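Local atomic coordinates of probable dehydrogenase (Bordetella bronchiseptica, PDB entry 3MOI), a protein that probably catalyses NAD(P)-dependent oxidation or reduction of a substrate not yet identified, as a member of the GFO/IDH/MocA family of oxidoreductases. Residues M241-A246 and D311-P316; D294-H299 and S315-L320. One frame throughout, in Å; residues are numbered along the deposited sequence.

Overall arrangement
Both contacts converge on the hairpin formed by strands 310-314 and 318-323 of the large mixed sheet, and their centres lie about 7 Å apart. Interaction 1 sets the loop 241-246 against the end of the first strand; interaction 2 sets the loop 294-299 against the turn that follows, with Ser315 and Pro316 common to both. The two loops also meet each other: His299 NE2 probably hydrogen-bonds Leu245 O at 3.0 Å, and the His242 and His299 rings stack. Within the hairpin Arg313 O lies 2.7 Å from Leu320 N. Interaction 1 extends to the second subunit, through a salt bridge of Arg313 with Glu240 of that chain.

Interaction 1 of 2, residues M241-A246 and D311-P316; sequences MHFWLA and DLRASP
Arg313 leaves its strand with CG anti to the backbone N (chi1 176°) and stays extended as far as NE, while Phe243 swings CG opposite its own carbonyl carbon, and the guanidinium and the phenyl ring meet from opposite directions. Phe243 CZ lies over one guanidinium face, toward its rim and 3.6 Å from Arg313 CZ, the two planes 25° apart. Arg313 NH2 meanwhile donates to Met241 O at 2.7 Å; the carbonyl oxygen lies close to the guanidinium plane, but the bond is bent, with an N-H...O angle of 131°.

Pro316 crosses Phe243 at about a right angle and makes a CH-pi contact, its CD 3.9 Å from the ring centroid. Leu245 CD1 reaches another carbon of the same proline, Pro316 CB, at 4.0 Å. The imidazole of His242 brings CE1 edge-on to Ala314 O at 3.1 Å, while Phe243 CD2 lies over the centre of one imidazole face.

Arg313 NH1 bonds Tyr322 OH and forms a salt bridge with Glu240 of the second subunit, tying this contact to the dimer interface; with the ring contact and the NH2 bond, these partners probably restrict rotation of the guanidinium. The loop 241-246, part of the GFO/IDH/MocA C-terminal family region, thus packs on a hairpin of the mixed sheet, at the end of strand 310-314; Leu320 of strand 318-323 touches Phe243, Val302 of strand 302-307 meets Met241, and helix 128-139 reaches Ala314 through Val129.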
ATOM      1  N   MET A 241       6.545  -2.914   9.922  1.00 36.23           N
ATOM      2  CA  MET A 241       5.125  -3.238   9.827  1.00 34.87           C
ATOM      3  C   MET A 241       4.963  -4.727   9.716  1.00 34.96           C
ATOM      4  O   MET A 241       3.853  -5.230   9.601  1.00 33.89           O
ATOM      5  CB  MET A 241       4.466  -2.461   8.687  1.00 35.07           C
ATOM      6  CG  MET A 241       4.253  -0.924   8.995  1.00 35.14           C
ATOM      7  SD  MET A 241       3.753  -0.051   7.503  1.00 32.26           S
ATOM      8  CE  MET A 241       3.839   1.518   8.309  1.00 38.20           C
ATOM      9  N   HIS A 242       6.077  -5.450   9.813  1.00 35.99           N
ATOM     10  CA  HIS A 242       6.051  -6.903   9.881  1.00 36.55           C
ATOM     11  C   HIS A 242       6.896  -7.403  11.080  1.00 38.18           C
ATOM     12  O   HIS A 242       7.931  -8.060  10.915  1.00 39.28           O
ATOM     13  CB  HIS A 242       6.554  -7.472   8.569  1.00 35.87           C
ATOM     14  CG  HIS A 242       6.258  -8.923   8.402  1.00 35.56           C
ATOM     15  ND1 HIS A 242       4.998  -9.391   8.095  1.00 33.98           N
ATOM     16  CD2 HIS A 242       7.043 -10.016   8.549  1.00 33.82           C
ATOM     17  CE1 HIS A 242       5.020 -10.711   8.054  1.00 32.30           C
ATOM     18  NE2 HIS A 242       6.252 -11.112   8.312  1.00 36.08           N
ATOM     19  N   PHE A 243       6.457  -7.048  12.287  1.00 39.83           N
ATOM     20  CA  PHE A 243       6.974  -7.594  13.577  1.00 40.11           C
ATOM     21  C   PHE A 243       8.485  -7.511  13.756  1.00 40.55           C
ATOM     22  O   PHE A 243       9.064  -8.240  14.582  1.00 40.86           O
ATOM     23  CB  PHE A 243       6.502  -9.033  13.727  1.00 40.36           C
ATOM     24  CG  PHE A 243       5.079  -9.240  13.294  1.00 40.94           C
ATOM     25  CD1 PHE A 243       4.033  -8.933  14.157  1.00 39.14           C
ATOM     26  CD2 PHE A 243       4.788  -9.698  11.992  1.00 43.22           C
ATOM     27  CE1 PHE A 243       2.713  -9.108  13.768  1.00 41.73           C
ATOM     28  CE2 PHE A 243       3.459  -9.867  11.565  1.00 43.45           C
ATOM     29  CZ  PHE A 243       2.413  -9.574  12.481  1.00 45.12           C
ATOM     30  N   TRP A 244       9.120  -6.601  13.004  1.00 40.63           N
ATOM     31  CA  TRP A 244      10.586  -6.468  12.987  1.00 40.23           C
ATOM     32  C   TRP A 244      11.270  -7.830  12.761  1.00 40.84           C
ATOM     33  O   TRP A 244      12.265  -8.134  13.416  1.00 41.71           O
ATOM     34  CB  TRP A 244      11.108  -5.770  14.271  1.00 39.48           C
ATOM     35  CG  TRP A 244      10.937  -4.302  14.286  1.00 36.77           C
ATOM     36  CD1 TRP A 244      10.097  -3.558  15.106  1.00 36.78           C
ATOM     37  CD2 TRP A 244      11.613  -3.355  13.457  1.00 34.42           C
ATOM     38  NE1 TRP A 244      10.216  -2.221  14.807  1.00 32.78           N
ATOM     39  CE2 TRP A 244      11.150  -2.072  13.814  1.00 33.87           C
ATOM     40  CE3 TRP A 244      12.564  -3.464  12.442  1.00 34.07           C
ATOM     41  CZ2 TRP A 244      11.591  -0.918  13.167  1.00 35.15           C
ATOM     42  CZ3 TRP A 244      13.017  -2.314  11.816  1.00 34.53           C
ATOM     43  CH2 TRP A 244      12.521  -1.056  12.175  1.00 33.81           C
ATOM     44  N   LEU A 245      10.706  -8.646  11.851  1.00 41.46           N
ATOM     45  CA  LEU A 245      11.416  -9.757  11.190  1.00 41.34           C
ATOM     46  C   LEU A 245      12.111  -9.352   9.892  1.00 41.06           C
ATOM     47  O   LEU A 245      11.522  -8.708   9.056  1.00 41.17           O
ATOM     48  CB  LEU A 245      10.438 -10.817  10.710  1.00 41.73           C
ATOM     49  CG  LEU A 245       9.642 -11.745  11.601  1.00 43.30           C
ATOM     50  CD1 LEU A 245       9.454 -12.984  10.759  1.00 41.55           C
ATOM     51  CD2 LEU A 245      10.348 -12.057  12.932  1.00 45.21           C
ATOM     52  N   ALA A 246      13.331  -9.825   9.649  1.00 41.52           N
ATOM     53  CA  ALA A 246      13.894  -9.697   8.298  1.00 40.63           C
ATOM     54  C   ALA A 246      13.249 -10.664   7.339  1.00 40.24           C
ATOM     55  O   ALA A 246      12.603 -11.635   7.724  1.00 38.75           O
ATOM     56  CB  ALA A 246      15.401  -9.858   8.275  1.00 40.04           C
ATOM     57  N   ASP A 311      -9.609 -10.243   5.833  1.00 37.70           N
ATOM     58  CA  ASP A 311      -8.326  -9.819   5.325  1.00 38.31           C
ATOM     59  C   ASP A 311      -7.308 -10.822   5.820  1.00 37.66           C
ATOM     60  O   ASP A 311      -7.430 -11.314   6.940  1.00 37.34           O
ATOM     61  CB  ASP A 311      -7.940  -8.407   5.777  1.00 38.78           C
ATOM     62  CG  ASP A 311      -8.901  -7.330   5.229  1.00 42.47           C
ATOM     63  OD1 ASP A 311      -9.560  -7.563   4.179  1.00 44.59           O
ATOM     64  OD2 ASP A 311      -9.050  -6.275   5.890  1.00 42.01           O
ATOM     65  N   LEU A 312      -6.312 -11.122   4.970  1.00 36.86           N
ATOM     66  CA  LEU A 312      -5.274 -12.065   5.266  1.00 36.38           C
ATOM     67  C   LEU A 312      -3.946 -11.324   5.302  1.00 36.11           C
ATOM     68  O   LEU A 312      -3.724 -10.434   4.491  1.00 35.10           O
ATOM     69  CB  LEU A 312      -5.223 -13.087   4.154  1.00 36.43           C
ATOM     70  CG  LEU A 312      -6.127 -14.297   4.047  1.00 38.20           C
ATOM     71  CD1 LEU A 312      -7.392 -14.175   4.825  1.00 39.08           C
ATOM     72  CD2 LEU A 312      -6.381 -14.738   2.583  1.00 36.77           C
ATOM     73  N   ARG A 313      -3.045 -11.735   6.194  1.00 36.31           N
ATOM     74  CA  ARG A 313      -1.728 -11.118   6.321  1.00 36.86           C
ATOM     75  C   ARG A 313      -0.687 -12.115   6.830  1.00 37.38           C
ATOM     76  O   ARG A 313      -0.979 -12.931   7.693  1.00 36.79           O
ATOM     77  CB  ARG A 313      -1.843 -10.002   7.330  1.00 37.99           C
ATOM     78  CG  ARG A 313      -0.558  -9.287   7.689  1.00 38.88           C
ATOM     79  CD  ARG A 313      -0.809  -8.397   8.897  1.00 38.22           C
ATOM     80  NE  ARG A 313       0.406  -7.688   9.277  1.00 36.51           N
ATOM     81  CZ  ARG A 313       0.626  -7.171  10.460  1.00 36.08           C
ATOM     82  NH1 ARG A 313      -0.268  -7.285  11.450  1.00 39.26           N
ATOM     83  NH2 ARG A 313       1.761  -6.534  10.648  1.00 38.30           N
ATOM     84  N   ALA A 314       0.526 -12.059   6.285  1.00 37.87           N
ATOM     85  CA  ALA A 314       1.551 -13.022   6.667  1.00 38.09           C
ATOM     86  C   ALA A 314       2.014 -12.652   8.048  1.00 39.00           C
ATOM     87  O   ALA A 314       2.070 -11.477   8.361  1.00 39.64           O
ATOM     88  CB  ALA A 314       2.714 -13.015   5.713  1.00 37.68           C
ATOM     89  N   SER A 315       2.307 -13.657   8.873  1.00 39.44           N
ATOM     90  CA  SER A 315       2.838 -13.443  10.205  1.00 39.87           C
ATOM     91  C   SER A 315       4.164 -14.167  10.347  1.00 40.44           C
ATOM     92  O   SER A 315       4.577 -14.946   9.457  1.00 40.50           O
ATOM     93  CB  SER A 315       1.848 -13.993  11.226  1.00 40.06           C
ATOM     94  OG  SER A 315       2.026 -15.391  11.425  1.00 41.75           O
ATOM     95  N   PRO A 316       4.820 -13.970  11.482  1.00 40.38           N
ATOM     96  CA  PRO A 316       6.030 -14.745  11.761  1.00 41.25           C
ATOM     97  C   PRO A 316       5.822 -16.256  11.889  1.00 40.96           C
ATOM     98  O   PRO A 316       6.768 -16.997  11.767  1.00 41.20           O
ATOM     99  CB  PRO A 316       6.506 -14.188  13.120  1.00 41.39           C
ATOM    100  CG  PRO A 316       5.694 -12.985  13.376  1.00 40.92           C
ATOM    101  CD  PRO A 316       4.393 -13.229  12.663  1.00 40.84           C
TER

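Interaction 2 of 2, residues D294-H299 and S315-L320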
ATOM      1  N   ASP A 294      16.693 -21.496  14.700  1.00 56.34           N
ATOM      2  CA  ASP A 294      15.950 -20.686  15.657  1.00 56.62           C
ATOM      3  C   ASP A 294      15.215 -19.496  14.972  1.00 55.84           C
ATOM      4  O   ASP A 294      14.859 -18.484  15.613  1.00 55.28           O
ATOM      5  CB  ASP A 294      16.922 -20.197  16.728  1.00 56.93           C
ATOM      6  CG  ASP A 294      16.212 -19.623  17.968  1.00 60.01           C
ATOM      7  OD1 ASP A 294      16.592 -20.052  19.096  1.00 61.01           O
ATOM      8  OD2 ASP A 294      15.309 -18.732  17.825  1.00 60.46           O
ATOM      9  N   ARG A 295      14.972 -19.633  13.666  1.00 54.62           N
ATOM     10  CA  ARG A 295      14.337 -18.565  12.897  1.00 53.40           C
ATOM     11  C   ARG A 295      12.823 -18.744  12.675  1.00 51.19           C
ATOM     12  O   ARG A 295      12.263 -19.838  12.811  1.00 49.60           O
ATOM     13  CB  ARG A 295      15.070 -18.389  11.556  1.00 54.31           C
ATOM     14  CG  ARG A 295      14.707 -19.382  10.450  1.00 55.34           C
ATOM     15  CD  ARG A 295      15.823 -19.501   9.377  1.00 57.17           C
ATOM     16  NE  ARG A 295      15.445 -18.867   8.126  1.00 57.45           N
ATOM     17  CZ  ARG A 295      15.222 -19.489   6.958  1.00 59.95           C
ATOM     18  NH1 ARG A 295      15.377 -20.816   6.804  1.00 60.79           N
ATOM     19  NH2 ARG A 295      14.861 -18.757   5.898  1.00 59.35           N
ATOM     20  N   LYS A 296      12.174 -17.635  12.333  1.00 49.11           N
ATOM     21  CA  LYS A 296      10.735 -17.618  12.097  1.00 47.98           C
ATOM     22  C   LYS A 296      10.443 -17.646  10.558  1.00 46.31           C
ATOM     23  O   LYS A 296      11.345 -17.899   9.757  1.00 44.80           O
ATOM     24  CB  LYS A 296      10.105 -16.387  12.804  1.00 49.19           C
ATOM     25  CG  LYS A 296       9.890 -16.474  14.347  1.00 49.29           C
ATOM     26  CD  LYS A 296      11.205 -16.479  15.104  1.00 51.36           C
ATOM     27  CE  LYS A 296      10.997 -16.325  16.613  1.00 52.42           C
ATOM     28  NZ  LYS A 296      10.946 -14.867  17.014  1.00 50.91           N
ATOM     29  N   GLN A 297       9.190 -17.404  10.145  1.00 44.78           N
ATOM     30  CA  GLN A 297       8.819 -17.483   8.726  1.00 43.45           C
ATOM     31  C   GLN A 297       9.379 -16.335   7.888  1.00 42.52           C
ATOM     32  O   GLN A 297       9.323 -15.202   8.277  1.00 42.17           O
ATOM     33  CB  GLN A 297       7.321 -17.508   8.533  1.00 42.97           C
ATOM     34  CG  GLN A 297       6.654 -18.767   8.896  1.00 42.79           C
ATOM     35  CD  GLN A 297       7.207 -19.972   8.178  1.00 43.89           C
ATOM     36  OE1 GLN A 297       7.656 -19.888   7.025  1.00 40.85           O
ATOM     37  NE2 GLN A 297       7.188 -21.124   8.873  1.00 41.09           N
ATOM     38  N   PRO A 298       9.910 -16.643   6.712  1.00 41.74           N
ATOM     39  CA  PRO A 298      10.372 -15.612   5.795  1.00 41.31           C
ATOM     40  C   PRO A 298       9.207 -14.903   5.155  1.00 40.08           C
ATOM     41  O   PRO A 298       8.090 -15.429   5.169  1.00 40.71           O
ATOM     42  CB  PRO A 298      11.134 -16.416   4.736  1.00 41.42           C
ATOM     43  CG  PRO A 298      11.482 -17.648   5.423  1.00 42.59           C
ATOM     44  CD  PRO A 298      10.293 -17.969   6.241  1.00 41.38           C
ATOM     45  N   HIS A 299       9.465 -13.739   4.579  1.00 38.78           N
ATOM     46  CA  HIS A 299       8.366 -12.846   4.091  1.00 38.12           C
ATOM     47  C   HIS A 299       8.938 -11.820   3.109  1.00 37.01           C
ATOM     48  O   HIS A 299      10.147 -11.639   3.052  1.00 36.85           O
ATOM     49  CB  HIS A 299       7.696 -12.116   5.266  1.00 37.18           C
ATOM     50  CG  HIS A 299       8.471 -10.936   5.763  1.00 37.85           C
ATOM     51  ND1 HIS A 299       8.122  -9.636   5.461  1.00 41.21           N
ATOM     52  CD2 HIS A 299       9.572 -10.852   6.551  1.00 38.33           C
ATOM     53  CE1 HIS A 299       8.981  -8.806   6.035  1.00 40.90           C
ATOM     54  NE2 HIS A 299       9.862  -9.516   6.716  1.00 38.78           N
ATOM     55  N   SER A 315       2.307 -13.657   8.873  1.00 39.44           N
ATOM     56  CA  SER A 315       2.838 -13.443  10.205  1.00 39.87           C
ATOM     57  C   SER A 315       4.164 -14.167  10.347  1.00 40.44           C
ATOM     58  O   SER A 315       4.577 -14.946   9.457  1.00 40.50           O
ATOM     59  CB  SER A 315       1.848 -13.993  11.226  1.00 40.06           C
ATOM     60  OG  SER A 315       2.026 -15.391  11.425  1.00 41.75           O
ATOM     61  N   PRO A 316       4.820 -13.970  11.482  1.00 40.38           N
ATOM     62  CA  PRO A 316       6.030 -14.745  11.761  1.00 41.25           C
ATOM     63  C   PRO A 316       5.822 -16.256  11.889  1.00 40.96           C
ATOM     64  O   PRO A 316       6.768 -16.997  11.767  1.00 41.20           O
ATOM     65  CB  PRO A 316       6.506 -14.188  13.120  1.00 41.39           C
ATOM     66  CG  PRO A 316       5.694 -12.985  13.376  1.00 40.92           C
ATOM     67  CD  PRO A 316       4.393 -13.229  12.663  1.00 40.84           C
ATOM     68  N   GLU A 317       4.598 -16.695  12.142  1.00 41.07           N
ATOM     69  CA  GLU A 317       4.296 -18.106  12.326  1.00 41.11           C
ATOM     70  C   GLU A 317       3.362 -18.678  11.230  1.00 40.12           C
ATOM     71  O   GLU A 317       3.160 -19.885  11.159  1.00 40.66           O
ATOM     72  CB  GLU A 317       3.683 -18.323  13.727  1.00 41.37           C
ATOM     73  CG  GLU A 317       4.593 -19.055  14.752  1.00 45.72           C
ATOM     74  CD  GLU A 317       5.247 -18.156  15.845  1.00 51.01           C
ATOM     75  OE1 GLU A 317       4.576 -17.241  16.435  1.00 49.66           O
ATOM     76  OE2 GLU A 317       6.459 -18.411  16.117  1.00 54.76           O
ATOM     77  N   GLY A 318       2.780 -17.843  10.377  1.00 38.57           N
ATOM     78  CA  GLY A 318       1.777 -18.354   9.461  1.00 37.30           C
ATOM     79  C   GLY A 318       0.978 -17.222   8.902  1.00 37.22           C
ATOM     80  O   GLY A 318       1.548 -16.222   8.435  1.00 37.99           O
ATOM     81  N   VAL A 319      -0.340 -17.347   8.942  1.00 36.60           N
ATOM     82  CA  VAL A 319      -1.179 -16.274   8.449  1.00 36.32           C
ATOM     83  C   VAL A 319      -2.167 -15.766   9.485  1.00 36.68           C
ATOM     84  O   VAL A 319      -2.897 -16.537  10.133  1.00 37.12           O
ATOM     85  CB  VAL A 319      -1.960 -16.688   7.209  1.00 36.06           C
ATOM     86  CG1 VAL A 319      -2.926 -15.591   6.855  1.00 34.85           C
ATOM     87  CG2 VAL A 319      -0.976 -17.027   6.012  1.00 35.83           C
ATOM     88  N   LEU A 320      -2.225 -14.446   9.597  1.00 36.41           N
ATOM     89  CA  LEU A 320      -3.164 -13.790  10.474  1.00 36.20           C
ATOM     90  C   LEU A 320      -4.446 -13.609   9.656  1.00 35.66           C
ATOM     91  O   LEU A 320      -4.396 -12.979   8.614  1.00 36.41           O
ATOM     92  CB  LEU A 320      -2.569 -12.457  10.985  1.00 36.01           C
ATOM     93  CG  LEU A 320      -1.622 -12.614  12.203  1.00 36.45           C
ATOM     94  CD1 LEU A 320      -0.716 -11.387  12.403  1.00 34.24           C
ATOM     95  CD2 LEU A 320      -2.418 -12.939  13.559  1.00 37.16           C
TER
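A single backbone hydrogen bond, Gln297 N to Pro316 O at 2.9 Å and fairly straight (162°), brings the loop 294-299 against the turn of a beta hairpin between strands 310-314 and 318-323. Side-chain carbons crowd round the same oxygen: Lys296 CB lies 3.5 Å from Pro316 O, and Gln297 CB and CG lie 3.3 Å and 3.4 Å from that atom. The carbonyl is thus bonded by one N-H and flanked by aliphatic groups of two successive residues.

With CG beside its own backbone N (chi1 -73°), Gln297 lays that carbon alongside the Glu317-Gly318 peptide, and the chain then bends at chi2. The Gln297 side chain also touches Ala332, Phe339 and, at the start of helix 128-139, Pro128 and Val129. Lys296 begins by facing the turn, with CB 4.2 Å from Pro316 CB, but its chain bends away at chi2 and chi4. Lys296 NZ stays 5.8 Å from Glu317 OE2, too far for a salt bridge, although the opposite charges probably attract weakly between these two exposed side chains.

The turn has its own internal bracing. Ser315 N donates to Gly318 O, closing the chain on itself, and Ser315 OG also bonds Glu329 on the adjoining strand 326-331. That hydroxyl completes an ST turn, Ser315 OG accepting from Glu317 N at 3.0 Å, with a weaker, more bent bond from Gly318 N.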